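Local coordinates for protein putative alpha-L-fucosidase (Bacteroides thetaiotaomicron, PDB 3EYP) that probably hydrolyses alpha-L-fucosides, as a member of glycoside hydrolase family 29 that pairs a TIM-barrel-type domain with an F5/8 type C domain, at residues A[13-18]-A[386-391]; A[19-24]-A[420-425]; A[96-101]-A[106-111]; A[259-262]-A[267-270]; A[270-275]-A[305-310]. All blocks are in the same frame, centred on the assembly; numbering follows the deposited sequence.

Interaction 1. Residues A[13-18]-A[386-391]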
# COMPACT_ATOMS: atom_id res chain seq x y z
N ARG A 13 -13.34 -4.84 -2.63
CA ARG A 13 -12.46 -3.62 -2.71
C ARG A 13 -11.11 -3.86 -2.07
O ARG A 13 -10.08 -3.48 -2.56
CB ARG A 13 -13.12 -2.40 -2.04
CG ARG A 13 -14.10 -1.74 -3.00
CD ARG A 13 -14.61 -0.35 -2.53
NE ARG A 13 -15.05 -0.34 -1.17
CZ ARG A 13 -16.28 -0.66 -0.79
NH1 ARG A 13 -17.19 -0.97 -1.67
NH2 ARG A 13 -16.58 -0.64 0.48
N GLN A 14 -11.16 -4.50 -0.93
CA GLN A 14 -9.96 -4.77 -0.17
C GLN A 14 -9.11 -5.79 -0.89
O GLN A 14 -7.93 -5.70 -0.91
CB GLN A 14 -10.26 -5.14 1.28
CG GLN A 14 -10.87 -3.98 2.06
CD GLN A 14 -11.41 -4.41 3.42
OE1 GLN A 14 -12.01 -5.49 3.54
NE2 GLN A 14 -11.24 -3.58 4.45
N LEU A 15 -9.73 -6.75 -1.54
CA LEU A 15 -8.95 -7.73 -2.32
C LEU A 15 -8.27 -7.05 -3.52
O LEU A 15 -7.14 -7.33 -3.87
CB LEU A 15 -9.88 -8.86 -2.81
CG LEU A 15 -10.43 -9.87 -1.81
CD1 LEU A 15 -11.57 -10.70 -2.57
CD2 LEU A 15 -9.24 -10.74 -1.35
N GLU A 16 -9.00 -6.19 -4.19
CA GLU A 16 -8.47 -5.47 -5.38
C GLU A 16 -7.24 -4.62 -4.97
O GLU A 16 -6.18 -4.64 -5.60
CB GLU A 16 -9.60 -4.62 -6.00
CG GLU A 16 -9.14 -3.74 -7.20
CD GLU A 16 -8.45 -2.46 -6.75
OE1 GLU A 16 -9.00 -1.79 -5.83
OE2 GLU A 16 -7.36 -2.13 -7.30
N TRP A 17 -7.40 -3.94 -3.85
CA TRP A 17 -6.35 -3.05 -3.28
C TRP A 17 -5.13 -3.85 -2.87
O TRP A 17 -3.99 -3.51 -3.20
CB TRP A 17 -6.92 -2.27 -2.08
CG TRP A 17 -5.93 -1.59 -1.19
CD1 TRP A 17 -5.43 -0.33 -1.32
CD2 TRP A 17 -5.35 -2.12 0.03
NE1 TRP A 17 -4.58 -0.03 -0.27
CE2 TRP A 17 -4.49 -1.12 0.56
CE3 TRP A 17 -5.41 -3.35 0.67
CZ2 TRP A 17 -3.75 -1.31 1.70
CZ3 TRP A 17 -4.67 -3.55 1.82
CH2 TRP A 17 -3.85 -2.52 2.33
N TYR A 18 -5.36 -4.98 -2.22
CA TYR A 18 -4.24 -5.82 -1.80
C TYR A 18 -3.38 -6.26 -3.00
O TYR A 18 -2.15 -6.32 -2.96
CB TYR A 18 -4.74 -7.04 -1.00
CG TYR A 18 -4.44 -7.02 0.48
CD1 TYR A 18 -5.44 -7.31 1.41
CD2 TYR A 18 -3.14 -6.76 0.93
CE1 TYR A 18 -5.15 -7.34 2.77
CE2 TYR A 18 -2.85 -6.76 2.28
CZ TYR A 18 -3.86 -7.03 3.19
OH TYR A 18 -3.57 -7.05 4.53
N VAL A 386 -4.49 -17.60 1.66
CA VAL A 386 -5.74 -17.40 0.94
C VAL A 386 -6.58 -16.41 1.75
O VAL A 386 -7.32 -16.76 2.59
CB VAL A 386 -6.53 -18.77 0.75
CG1 VAL A 386 -7.84 -18.55 -0.02
CG2 VAL A 386 -5.64 -19.79 0.00
N ILE A 387 -6.44 -15.13 1.44
CA ILE A 387 -6.97 -14.11 2.34
C ILE A 387 -8.46 -13.98 2.41
O ILE A 387 -9.01 -13.55 3.41
CB ILE A 387 -6.30 -12.72 2.12
CG1 ILE A 387 -6.51 -12.20 0.71
CG2 ILE A 387 -4.85 -12.83 2.50
CD1 ILE A 387 -5.92 -10.75 0.49
N GLU A 388 -9.13 -14.38 1.34
CA GLU A 388 -10.61 -14.47 1.33
C GLU A 388 -11.11 -15.37 2.47
O GLU A 388 -12.25 -15.26 2.93
CB GLU A 388 -11.11 -15.05 -0.00
CG GLU A 388 -10.83 -14.18 -1.20
CD GLU A 388 -9.49 -14.45 -1.87
OE1 GLU A 388 -8.62 -15.16 -1.29
OE2 GLU A 388 -9.30 -13.96 -3.00
N LEU A 389 -10.22 -16.23 2.95
CA LEU A 389 -10.61 -17.26 3.93
C LEU A 389 -10.19 -16.84 5.33
O LEU A 389 -10.43 -17.54 6.32
CB LEU A 389 -10.01 -18.62 3.58
CG LEU A 389 -10.67 -19.32 2.38
CD1 LEU A 389 -10.09 -20.70 2.14
CD2 LEU A 389 -12.20 -19.36 2.56
N GLY A 390 -9.56 -15.68 5.42
CA GLY A 390 -9.23 -15.07 6.72
C GLY A 390 -7.82 -15.30 7.17
O GLY A 390 -7.08 -16.01 6.52
N HIS A 391 -7.42 -14.62 8.25
CA HIS A 391 -6.18 -14.94 8.93
C HIS A 391 -6.41 -16.28 9.66
O HIS A 391 -7.11 -16.36 10.69
CB HIS A 391 -5.75 -13.90 9.97
CG HIS A 391 -5.00 -12.72 9.40
ND1 HIS A 391 -3.71 -12.80 8.91
CD2 HIS A 391 -5.33 -11.41 9.36
CE1 HIS A 391 -3.31 -11.59 8.53
NE2 HIS A 391 -4.28 -10.73 8.79
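Tyr-18, which packs against Ile-387 across the contact, is held at its far end by a hydrogen bond between its OH and the backbone O of Asn-289. With the hydroxyl tied there, it is the hydrocarbon side of the ring that meets the other segment: CD1 lies 3.6 Å from Ile-387 CD1. One face of the same ring carries Trp-17 CZ3, 3.5 Å above its plane, which probably limits tilting of the phenol. Ile-387 has CG1 tucked into the position flanked by both N and C (chi1 61°), and this sends CD1 out toward helix 12-20. There the methyl also meets Leu-15 CD2 at 3.8 Å, while that leucine carbon touches Ile-387 CG1 at 3.7 Å as the two chains run antiparallel alongside each other. At the outer margin Glu-388 bends at chi2 (89°), and its OE2 comes to 3.6 Å from Leu-15 CD2. Replacing Leu-15 by an alanine would probably open a gap beside Ile-387 and leave the Glu-388 stem without its apolar support. The contact joins a helix of the TIM-barrel-type domain to a short 3-10 turn of the F5/8 type C domain. Methyl and ring carbons make most of the close approaches, so the attraction is mainly van der Waals and depends on fit, with the Glu-388 carboxylate at the exposed margin.

Interaction 2. Residues A[19-24]-A[420-425]; sequences NREMIA and GHKWIV. With GOL (glycerol), chain F.
Glu-21 stays extended beyond CG (chi2 -172°) while Lys-422 folds at its third and fourth torsions (chi4 -87°), and the two side chains meet nearly perpendicular with their charged ends together. Glu-21 stands at the positive-phi turn between helix 12-20 and strand 22-26 of the TIM-barrel-type domain; Lys-422 directly precedes strand 423-432 of the F5/8 type C domain. The salt bridge between them is weak as a hydrogen bond, 3.3 Å from Lys-422 NZ to Glu-21 OE2. The stronger partner of the ammonium is Glu-384, and a glycerol, probably from the crystallisation liquor, takes bonds from NZ at its O2 (3.1 Å) and O3 (3.2 Å). His-421, whose ring stacks with Tyr-18, is turned 77° from the Glu-21 carboxylate and brings CE1 to 3.8 Å from OE2. One water links Asn-19 and His-421 to the same oxygen: it lies 2.6 Å from Glu-21 OE2, 2.9 Å from Asn-19 OD1 and 3.0 Å from His-421 NE2.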
# COMPACT_ATOMS: atom_id res chain seq x y z
N ASN A 19 -4.08 -6.58 -4.08
CA ASN A 19 -3.46 -7.13 -5.27
C ASN A 19 -2.60 -6.12 -6.04
O ASN A 19 -1.75 -6.48 -6.88
CB ASN A 19 -4.53 -7.72 -6.20
CG ASN A 19 -3.91 -8.58 -7.29
OD1 ASN A 19 -2.97 -9.35 -7.04
ND2 ASN A 19 -4.38 -8.37 -8.51
N ARG A 20 -2.80 -4.85 -5.73
CA ARG A 20 -2.02 -3.76 -6.39
C ARG A 20 -0.52 -3.84 -6.01
O ARG A 20 0.42 -3.62 -6.78
CB ARG A 20 -2.55 -2.38 -6.01
CG ARG A 20 -3.99 -2.12 -6.35
CD ARG A 20 -4.37 -0.67 -5.95
NE ARG A 20 -5.80 -0.45 -5.95
CZ ARG A 20 -6.40 0.58 -5.35
NH1 ARG A 20 -5.72 1.50 -4.69
NH2 ARG A 20 -7.69 0.68 -5.40
N GLU A 21 -0.36 -4.20 -4.76
CA GLU A 21 0.97 -4.32 -4.07
C GLU A 21 1.62 -3.01 -3.80
O GLU A 21 1.96 -2.68 -2.67
CB GLU A 21 1.90 -5.31 -4.78
CG GLU A 21 1.33 -6.70 -4.63
CD GLU A 21 2.21 -7.84 -5.10
OE1 GLU A 21 3.31 -7.61 -5.64
OE2 GLU A 21 1.74 -8.99 -4.89
N MET A 22 1.71 -2.21 -4.85
CA MET A 22 2.30 -0.85 -4.76
C MET A 22 1.35 0.19 -5.38
O MET A 22 0.54 -0.10 -6.29
CB MET A 22 3.64 -0.81 -5.51
CG MET A 22 4.87 -1.39 -4.79
SD MET A 22 6.48 -1.37 -5.62
CE MET A 22 7.01 0.28 -5.31
N ILE A 23 1.42 1.39 -4.86
CA ILE A 23 0.63 2.57 -5.33
C ILE A 23 1.55 3.80 -5.38
O ILE A 23 2.38 3.97 -4.48
CB ILE A 23 -0.59 2.88 -4.43
CG1 ILE A 23 -1.43 1.65 -4.21
CG2 ILE A 23 -1.42 3.99 -5.01
CD1 ILE A 23 -2.59 1.82 -3.16
N ALA A 24 1.50 4.62 -6.43
CA ALA A 24 2.26 5.89 -6.35
C ALA A 24 1.49 7.04 -5.71
O ALA A 24 0.31 7.17 -5.87
CB ALA A 24 2.80 6.31 -7.72
N GLY A 420 -1.13 -13.65 6.16
CA GLY A 420 -1.99 -12.84 5.31
C GLY A 420 -1.63 -12.87 3.82
O GLY A 420 -1.31 -13.91 3.21
N HIS A 421 -1.64 -11.68 3.24
CA HIS A 421 -1.49 -11.52 1.79
C HIS A 421 -0.17 -11.99 1.30
O HIS A 421 -0.02 -12.65 0.27
CB HIS A 421 -1.71 -10.02 1.36
CG HIS A 421 -1.56 -9.81 -0.11
ND1 HIS A 421 -0.54 -9.06 -0.64
CD2 HIS A 421 -2.29 -10.27 -1.16
CE1 HIS A 421 -0.65 -9.04 -1.96
NE2 HIS A 421 -1.71 -9.75 -2.30
N LYS A 422 0.83 -11.62 2.05
CA LYS A 422 2.22 -11.91 1.68
C LYS A 422 3.08 -11.63 2.90
O LYS A 422 2.83 -10.68 3.63
CB LYS A 422 2.68 -11.03 0.52
CG LYS A 422 4.03 -11.45 -0.08
CD LYS A 422 4.51 -10.38 -1.14
CE LYS A 422 3.50 -10.18 -2.18
NZ LYS A 422 3.61 -11.15 -3.33
N TRP A 423 4.03 -12.53 3.14
CA TRP A 423 5.03 -12.31 4.15
C TRP A 423 6.36 -12.73 3.57
O TRP A 423 6.51 -13.86 3.07
CB TRP A 423 4.73 -13.04 5.48
CG TRP A 423 5.34 -12.29 6.60
CD1 TRP A 423 6.63 -12.32 6.99
CD2 TRP A 423 4.71 -11.29 7.36
NE1 TRP A 423 6.85 -11.42 8.02
CE2 TRP A 423 5.67 -10.77 8.26
CE3 TRP A 423 3.42 -10.76 7.38
CZ2 TRP A 423 5.38 -9.76 9.15
CZ3 TRP A 423 3.12 -9.76 8.35
CH2 TRP A 423 4.10 -9.26 9.16
N ILE A 424 7.30 -11.79 3.58
CA ILE A 424 8.67 -12.08 3.09
C ILE A 424 9.61 -12.14 4.24
O ILE A 424 9.51 -11.36 5.19
CB ILE A 424 9.15 -10.96 2.11
CG1 ILE A 424 8.27 -10.95 0.83
CG2 ILE A 424 10.70 -11.07 1.83
CD1 ILE A 424 8.45 -9.69 -0.05
N VAL A 425 10.55 -13.07 4.17
CA VAL A 425 11.63 -13.11 5.15
C VAL A 425 12.95 -13.11 4.39
O VAL A 425 13.10 -13.78 3.36
CB VAL A 425 11.52 -14.34 6.09
CG1 VAL A 425 12.87 -14.56 6.84
CG2 VAL A 425 10.36 -14.12 7.08
C1 GOL F . 6.60 -11.04 -7.37
O1 GOL F . 6.39 -9.79 -7.97
C2 GOL F . 6.00 -10.96 -5.99
O2 GOL F . 4.78 -10.23 -6.07
C3 GOL F . 7.01 -10.22 -5.15
O3 GOL F . 6.53 -10.04 -3.84
O HOH W 1 -0.74 -9.84 -5.19

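Interaction 3. Residues A[96-101]-A[106-111]; sequences AAWKNG and VREFVD
Glu-108 drives a single oxygen, OE2, into the angle between Trp-98 and Lys-99, and the two neighbours receive it differently. The inner side is closely packed. Glu-108 OE2 sits near the plane of the Trp-98 ring at its edge, 3.5 Å from both CZ2 and CH2, and the buried indole rests on Pro-51 and Leu-54. On the outer side, Lys-99 belongs to an exposed turn and reaches over with an extended chain. Its CD passes 3.5 Å above one face of Trp-98, offset toward the rim. Lys-99 NZ donates to Glu-108 OE2 at 2.9 Å, on the syn side, 21° out of the carboxylate plane. This salt bridge fastens the loop that follows strand 70-76 to helix 105-116, the helix it leads into. A glutamine in place of Glu-108 would probably leave the Lys-99 ammonium without its opposite charge and its chain more mobile over the indole. Ring-edge hydrogens and an ammonium thus share one carboxylate oxygen, which is likely to favour the charged form of Glu-108.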
# COMPACT_ATOMS: atom_id res chain seq x y z
N ALA A 96 -3.98 30.67 -11.45
CA ALA A 96 -2.56 30.43 -11.65
C ALA A 96 -2.03 31.16 -12.88
O ALA A 96 -2.78 31.56 -13.78
CB ALA A 96 -2.27 28.91 -11.77
N ALA A 97 -0.75 31.33 -12.91
CA ALA A 97 -0.07 31.88 -14.09
C ALA A 97 -0.04 30.78 -15.15
O ALA A 97 -0.18 31.03 -16.33
CB ALA A 97 1.33 32.40 -13.74
N TRP A 98 -0.02 29.54 -14.70
CA TRP A 98 0.10 28.35 -15.55
C TRP A 98 -1.03 28.37 -16.57
O TRP A 98 -2.20 28.49 -16.22
CB TRP A 98 -0.03 27.06 -14.72
CG TRP A 98 0.06 25.78 -15.53
CD1 TRP A 98 1.08 25.40 -16.36
CD2 TRP A 98 -0.88 24.70 -15.53
NE1 TRP A 98 0.82 24.18 -16.90
CE2 TRP A 98 -0.37 23.72 -16.41
CE3 TRP A 98 -2.10 24.47 -14.89
CZ2 TRP A 98 -1.04 22.52 -16.65
CZ3 TRP A 98 -2.76 23.31 -15.15
CH2 TRP A 98 -2.24 22.34 -16.03
N LYS A 99 -0.67 28.29 -17.82
CA LYS A 99 -1.70 28.22 -18.88
C LYS A 99 -2.73 29.36 -18.84
O LYS A 99 -3.88 29.21 -19.26
CB LYS A 99 -2.39 26.87 -18.80
CG LYS A 99 -1.54 25.78 -19.48
CD LYS A 99 -2.16 24.44 -19.45
CE LYS A 99 -1.25 23.44 -20.10
NZ LYS A 99 -1.99 22.26 -20.65
N ASN A 100 -2.28 30.49 -18.33
CA ASN A 100 -3.12 31.70 -18.18
C ASN A 100 -4.43 31.42 -17.47
O ASN A 100 -5.48 31.99 -17.74
CB ASN A 100 -3.32 32.35 -19.57
CG ASN A 100 -3.97 33.76 -19.50
OD1 ASN A 100 -4.79 34.08 -20.34
ND2 ASN A 100 -3.64 34.55 -18.48
N GLY A 101 -4.36 30.47 -16.53
CA GLY A 101 -5.49 30.13 -15.69
C GLY A 101 -6.49 29.15 -16.30
O GLY A 101 -7.57 28.91 -15.77
N VAL A 106 -5.63 17.90 -12.61
CA VAL A 106 -6.40 16.67 -12.32
C VAL A 106 -6.81 16.00 -13.66
O VAL A 106 -6.60 14.83 -13.86
CB VAL A 106 -7.58 16.85 -11.36
CG1 VAL A 106 -8.24 15.51 -11.10
CG2 VAL A 106 -7.11 17.39 -9.93
N ARG A 107 -7.30 16.81 -14.58
CA ARG A 107 -7.64 16.36 -15.94
C ARG A 107 -6.45 15.65 -16.60
O ARG A 107 -6.56 14.53 -17.02
CB ARG A 107 -8.05 17.53 -16.83
CG ARG A 107 -8.72 17.18 -18.18
CD ARG A 107 -9.84 16.14 -18.09
NE ARG A 107 -11.04 16.74 -17.48
CZ ARG A 107 -12.03 16.06 -16.93
NH1 ARG A 107 -12.03 14.75 -16.93
NH2 ARG A 107 -13.05 16.70 -16.39
N GLU A 108 -5.34 16.35 -16.74
CA GLU A 108 -4.10 15.78 -17.31
C GLU A 108 -3.71 14.44 -16.67
O GLU A 108 -3.34 13.46 -17.34
CB GLU A 108 -2.95 16.80 -17.20
CG GLU A 108 -3.33 18.11 -17.95
CD GLU A 108 -2.18 18.97 -18.43
OE1 GLU A 108 -1.04 18.48 -18.59
OE2 GLU A 108 -2.47 20.16 -18.73
N PHE A 109 -3.74 14.45 -15.36
CA PHE A 109 -3.48 13.27 -14.54
C PHE A 109 -4.35 12.07 -14.89
O PHE A 109 -3.84 11.01 -15.28
CB PHE A 109 -3.56 13.62 -13.03
CG PHE A 109 -3.44 12.42 -12.13
CD1 PHE A 109 -2.23 11.73 -11.98
CD2 PHE A 109 -4.53 11.98 -11.42
CE1 PHE A 109 -2.15 10.62 -11.15
CE2 PHE A 109 -4.45 10.89 -10.62
CZ PHE A 109 -3.24 10.21 -10.49
N VAL A 110 -5.66 12.23 -14.74
CA VAL A 110 -6.59 11.14 -15.04
C VAL A 110 -6.57 10.76 -16.52
O VAL A 110 -6.81 9.60 -16.85
CB VAL A 110 -8.09 11.33 -14.61
CG1 VAL A 110 -8.22 11.54 -13.11
CG2 VAL A 110 -8.76 12.42 -15.38
N ASP A 111 -6.25 11.70 -17.39
CA ASP A 111 -6.18 11.36 -18.83
C ASP A 111 -4.96 10.45 -19.06
O ASP A 111 -5.06 9.41 -19.71
CB ASP A 111 -6.14 12.59 -19.75
CG ASP A 111 -7.51 13.24 -19.91
OD1 ASP A 111 -8.54 12.64 -19.57
OD2 ASP A 111 -7.53 14.41 -20.34

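Interaction 4. Residues A[259-262]-A[267-270]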
# COMPACT_ATOMS: atom_id res chain seq x y z
N ARG A 259 11.86 10.53 -0.94
CA ARG A 259 12.79 11.57 -0.48
C ARG A 259 12.56 11.89 1.01
O ARG A 259 11.65 11.35 1.59
CB ARG A 259 12.60 12.86 -1.28
CG ARG A 259 13.03 12.74 -2.74
CD ARG A 259 12.30 13.74 -3.69
NE ARG A 259 12.94 13.72 -4.98
CZ ARG A 259 13.78 14.64 -5.41
NH1 ARG A 259 14.05 15.69 -4.65
NH2 ARG A 259 14.38 14.49 -6.59
N PRO A 260 13.40 12.75 1.61
CA PRO A 260 13.17 13.10 3.01
C PRO A 260 11.86 13.87 3.21
O PRO A 260 11.16 13.66 4.22
CB PRO A 260 14.38 13.97 3.37
CG PRO A 260 15.51 13.44 2.45
CD PRO A 260 14.75 13.16 1.15
N SER A 261 11.46 14.62 2.18
CA SER A 261 10.23 15.42 2.25
C SER A 261 9.18 14.89 1.30
O SER A 261 9.48 14.13 0.40
CB SER A 261 10.47 16.91 1.90
OG SER A 261 11.44 17.61 2.70
N TRP A 262 7.95 15.36 1.48
CA TRP A 262 6.82 14.90 0.63
C TRP A 262 6.69 15.72 -0.68
O TRP A 262 6.33 15.20 -1.71
CB TRP A 262 5.50 15.01 1.35
CG TRP A 262 5.39 13.99 2.41
CD1 TRP A 262 5.64 14.17 3.74
CD2 TRP A 262 4.97 12.63 2.26
NE1 TRP A 262 5.39 12.98 4.44
CE2 TRP A 262 5.00 12.03 3.53
CE3 TRP A 262 4.63 11.84 1.16
CZ2 TRP A 262 4.69 10.68 3.74
CZ3 TRP A 262 4.28 10.50 1.39
CH2 TRP A 262 4.31 9.95 2.66
N GLU A 267 17.20 20.46 -3.55
CA GLU A 267 18.30 20.10 -2.65
C GLU A 267 18.21 18.65 -2.20
O GLU A 267 19.15 18.10 -1.66
CB GLU A 267 18.33 21.02 -1.43
CG GLU A 267 18.64 22.49 -1.77
CD GLU A 267 17.40 23.34 -2.11
OE1 GLU A 267 16.30 22.77 -2.28
OE2 GLU A 267 17.54 24.59 -2.18
N GLU A 268 17.09 18.02 -2.45
CA GLU A 268 16.96 16.65 -2.03
C GLU A 268 17.20 15.70 -3.18
O GLU A 268 17.01 14.50 -3.05
CB GLU A 268 15.62 16.39 -1.36
CG GLU A 268 15.44 17.09 0.01
CD GLU A 268 14.10 16.82 0.65
OE1 GLU A 268 13.29 16.05 0.08
OE2 GLU A 268 13.83 17.38 1.73
N ASP A 269 17.60 16.25 -4.31
CA ASP A 269 17.89 15.40 -5.49
C ASP A 269 18.98 14.44 -5.09
O ASP A 269 18.99 13.31 -5.51
CB ASP A 269 18.36 16.17 -6.73
CG ASP A 269 17.24 16.88 -7.45
OD1 ASP A 269 16.02 16.72 -7.10
OD2 ASP A 269 17.58 17.64 -8.38
N SER A 270 19.88 14.86 -4.22
CA SER A 270 21.01 13.98 -3.86
C SER A 270 20.68 13.10 -2.67
O SER A 270 21.57 12.45 -2.12
CB SER A 270 22.22 14.81 -3.45
OG SER A 270 21.78 15.80 -2.47
O HOH W 2 12.12 16.73 -2.20
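Glu-268 reaches the Pro-260 ring from the opposite direction, with OE1 3.4 Å from Pro-260 CD, in the long loop that follows strand 253-257 of the TIM-barrel-type domain and leads to helix 275-283. Its chain is extended beyond CG (chi2 180°), which carries the carboxylate past the proline to Ser-261, gripped by both oxygens. Glu-268 OE2 uses its syn lone pair to accept the hydroxyl of Ser-261 OG at 2.6 Å, and OE1 accepts the backbone Ser-261 N at 3.1 Å. Held at both oxygens, the carboxylate is restrained from turning about its last torsion. Arg-259 runs out beside Asp-269 in the same direction. The straighter of its two bonds to that residue goes from NH2 to Asp-269 OD1, 2.8 Å long with an N-H...O angle of 163°; NH1 adds a weak one to the same oxygen. OD1 lies in the guanidinium plane, yet the carboxylate stands almost perpendicular to it (88°), so both nitrogens converge on one oxygen and the pair is not a coplanar bidentate salt bridge. Glu-268 O lies over one guanidinium face. The NE of Arg-259 pairs with Asp-308, so two carboxylates probably balance this buried cation and restrain its rotation. Between the two halves of the contact sits a water that gives a proton to Glu-268 OE1 at 2.7 Å and accepts a long bond from Arg-259 NH1 at 3.3 Å.

Interaction 5. Residues A[270-275]-A[305-310]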
# COMPACT_ATOMS: atom_id res chain seq x y z
N SER A 270 19.88 14.86 -4.22
CA SER A 270 21.01 13.98 -3.86
C SER A 270 20.68 13.10 -2.67
O SER A 270 21.57 12.45 -2.12
CB SER A 270 22.22 14.81 -3.45
OG SER A 270 21.78 15.80 -2.47
N ARG A 271 19.41 13.11 -2.26
CA ARG A 271 18.97 12.42 -1.02
C ARG A 271 17.82 11.45 -1.25
O ARG A 271 17.04 11.13 -0.33
CB ARG A 271 18.52 13.44 0.03
CG ARG A 271 19.57 14.47 0.43
CD ARG A 271 20.61 13.86 1.32
NE ARG A 271 21.69 14.82 1.53
CZ ARG A 271 21.68 15.74 2.50
NH1 ARG A 271 20.66 15.80 3.36
NH2 ARG A 271 22.70 16.59 2.62
N VAL A 272 17.65 11.05 -2.48
CA VAL A 272 16.64 10.03 -2.81
C VAL A 272 17.04 8.69 -2.18
O VAL A 272 18.21 8.27 -2.17
CB VAL A 272 16.46 9.82 -4.35
CG1 VAL A 272 15.47 8.69 -4.63
CG2 VAL A 272 15.99 11.12 -5.08
N LYS A 273 16.06 8.01 -1.65
CA LYS A 273 16.31 6.73 -1.03
C LYS A 273 16.99 5.80 -2.02
O LYS A 273 16.69 5.76 -3.21
CB LYS A 273 15.02 6.14 -0.46
CG LYS A 273 14.61 6.86 0.83
CD LYS A 273 13.22 6.45 1.28
CE LYS A 273 12.95 6.94 2.70
NZ LYS A 273 12.42 8.29 2.65
N SER A 274 17.90 5.01 -1.48
CA SER A 274 18.67 4.09 -2.31
C SER A 274 17.78 2.89 -2.64
O SER A 274 16.79 2.67 -2.00
CB SER A 274 19.92 3.63 -1.55
OG SER A 274 19.53 2.77 -0.47
N VAL A 275 18.16 2.15 -3.67
CA VAL A 275 17.43 0.94 -4.07
C VAL A 275 17.36 -0.05 -2.91
O VAL A 275 16.31 -0.63 -2.65
CB VAL A 275 18.06 0.27 -5.35
CG1 VAL A 275 17.36 -1.02 -5.74
CG2 VAL A 275 18.08 1.28 -6.48
N HIS A 305 11.72 13.53 -11.08
CA HIS A 305 13.18 13.51 -11.18
C HIS A 305 13.72 12.14 -11.61
O HIS A 305 13.24 11.03 -11.24
CB HIS A 305 13.85 14.02 -9.87
CG HIS A 305 15.33 14.21 -9.96
ND1 HIS A 305 15.90 15.14 -10.82
CD2 HIS A 305 16.34 13.65 -9.27
CE1 HIS A 305 17.22 15.08 -10.68
NE2 HIS A 305 17.51 14.20 -9.74
N SER A 306 14.79 12.23 -12.35
CA SER A 306 15.48 11.04 -12.85
C SER A 306 15.89 10.04 -11.81
O SER A 306 15.72 8.83 -11.94
CB SER A 306 16.71 11.42 -13.70
OG SER A 306 17.67 12.27 -13.07
N THR A 307 16.46 10.53 -10.73
CA THR A 307 16.94 9.59 -9.70
C THR A 307 15.78 8.80 -9.12
O THR A 307 15.82 7.59 -8.94
CB THR A 307 17.72 10.32 -8.62
OG1 THR A 307 18.77 11.03 -9.25
CG2 THR A 307 18.30 9.34 -7.60
N ASP A 308 14.70 9.50 -8.84
CA ASP A 308 13.52 8.91 -8.25
C ASP A 308 13.05 7.78 -9.15
O ASP A 308 12.71 6.67 -8.72
CB ASP A 308 12.37 9.95 -8.16
CG ASP A 308 12.76 11.23 -7.39
OD1 ASP A 308 13.92 11.64 -7.50
OD2 ASP A 308 11.90 11.84 -6.68
N SER A 309 12.99 8.13 -10.42
CA SER A 309 12.54 7.20 -11.45
C SER A 309 13.46 5.96 -11.59
O SER A 309 12.98 4.79 -11.76
CB SER A 309 12.38 7.89 -12.81
OG SER A 309 11.30 8.81 -12.83
N LEU A 310 14.75 6.24 -11.51
CA LEU A 310 15.80 5.20 -11.66
C LEU A 310 15.69 4.16 -10.55
O LEU A 310 15.67 2.96 -10.78
CB LEU A 310 17.19 5.84 -11.56
CG LEU A 310 18.37 4.87 -11.68
CD1 LEU A 310 18.31 4.17 -13.01
CD2 LEU A 310 19.67 5.62 -11.44
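The carboxylate of Asp-308 meets Val-272 with one oxygen and the imidazole of His-305 with the same one: OD1 lies in the plane of the His-305 ring at its edge. Over one face of that ring stands Ser-306 OG, 3.7 Å above the plane and displaced toward the rim. Val-272 comes from the other segment and lies crosswise to Asp-308, pressing CG2 to 3.2 Å from Asp-308 OD1, a close approach of a methyl to a carboxylate oxygen, OD2 being taken by Arg-259. Thr-307 completes the contact with its methyl rather than its hydroxyl. With OG1 beside the backbone N (chi1 -56°), Thr-307 CG2 is left to face the valine, 3.8 Å from Val-272 CB and 3.9 Å from Val-272 CG2. Val-272 thus lies on the first turn of helix 306-323, whose N-cap position is taken by His-305. Val-272 also touches His-311, one turn further on, and Val-275 continues the packing onto Leu-314. Ser-274 caps helix 275-283, and Lys-273 bonds back to the end of strand 253-257, so loop 270-275 lies between the end of that strand and helices 275-283 and 306-323.

In the fold
Interactions 1 and 2 both join helix 12-20, or the turn after it, to the F5/8 type C domain, and they touch each other through Tyr-18 and His-421. The first is mostly apolar, the second charged and hydrated. The other three lie within the TIM-barrel-type domain, farther from the chain centre. Interaction 4 is a surface contact; the remaining four are partly buried. Interactions 4 and 5 share Ser-270, stand about 9 Å apart between centres, and are joined by Arg-259 and Asp-308; a polar network in 259-262/267-270 passes into valine packing in 270-275/305-310. Interaction 3 is remote, about 25 Å from interaction 4 between centres, and relies on a single salt bridge beside a buried indole.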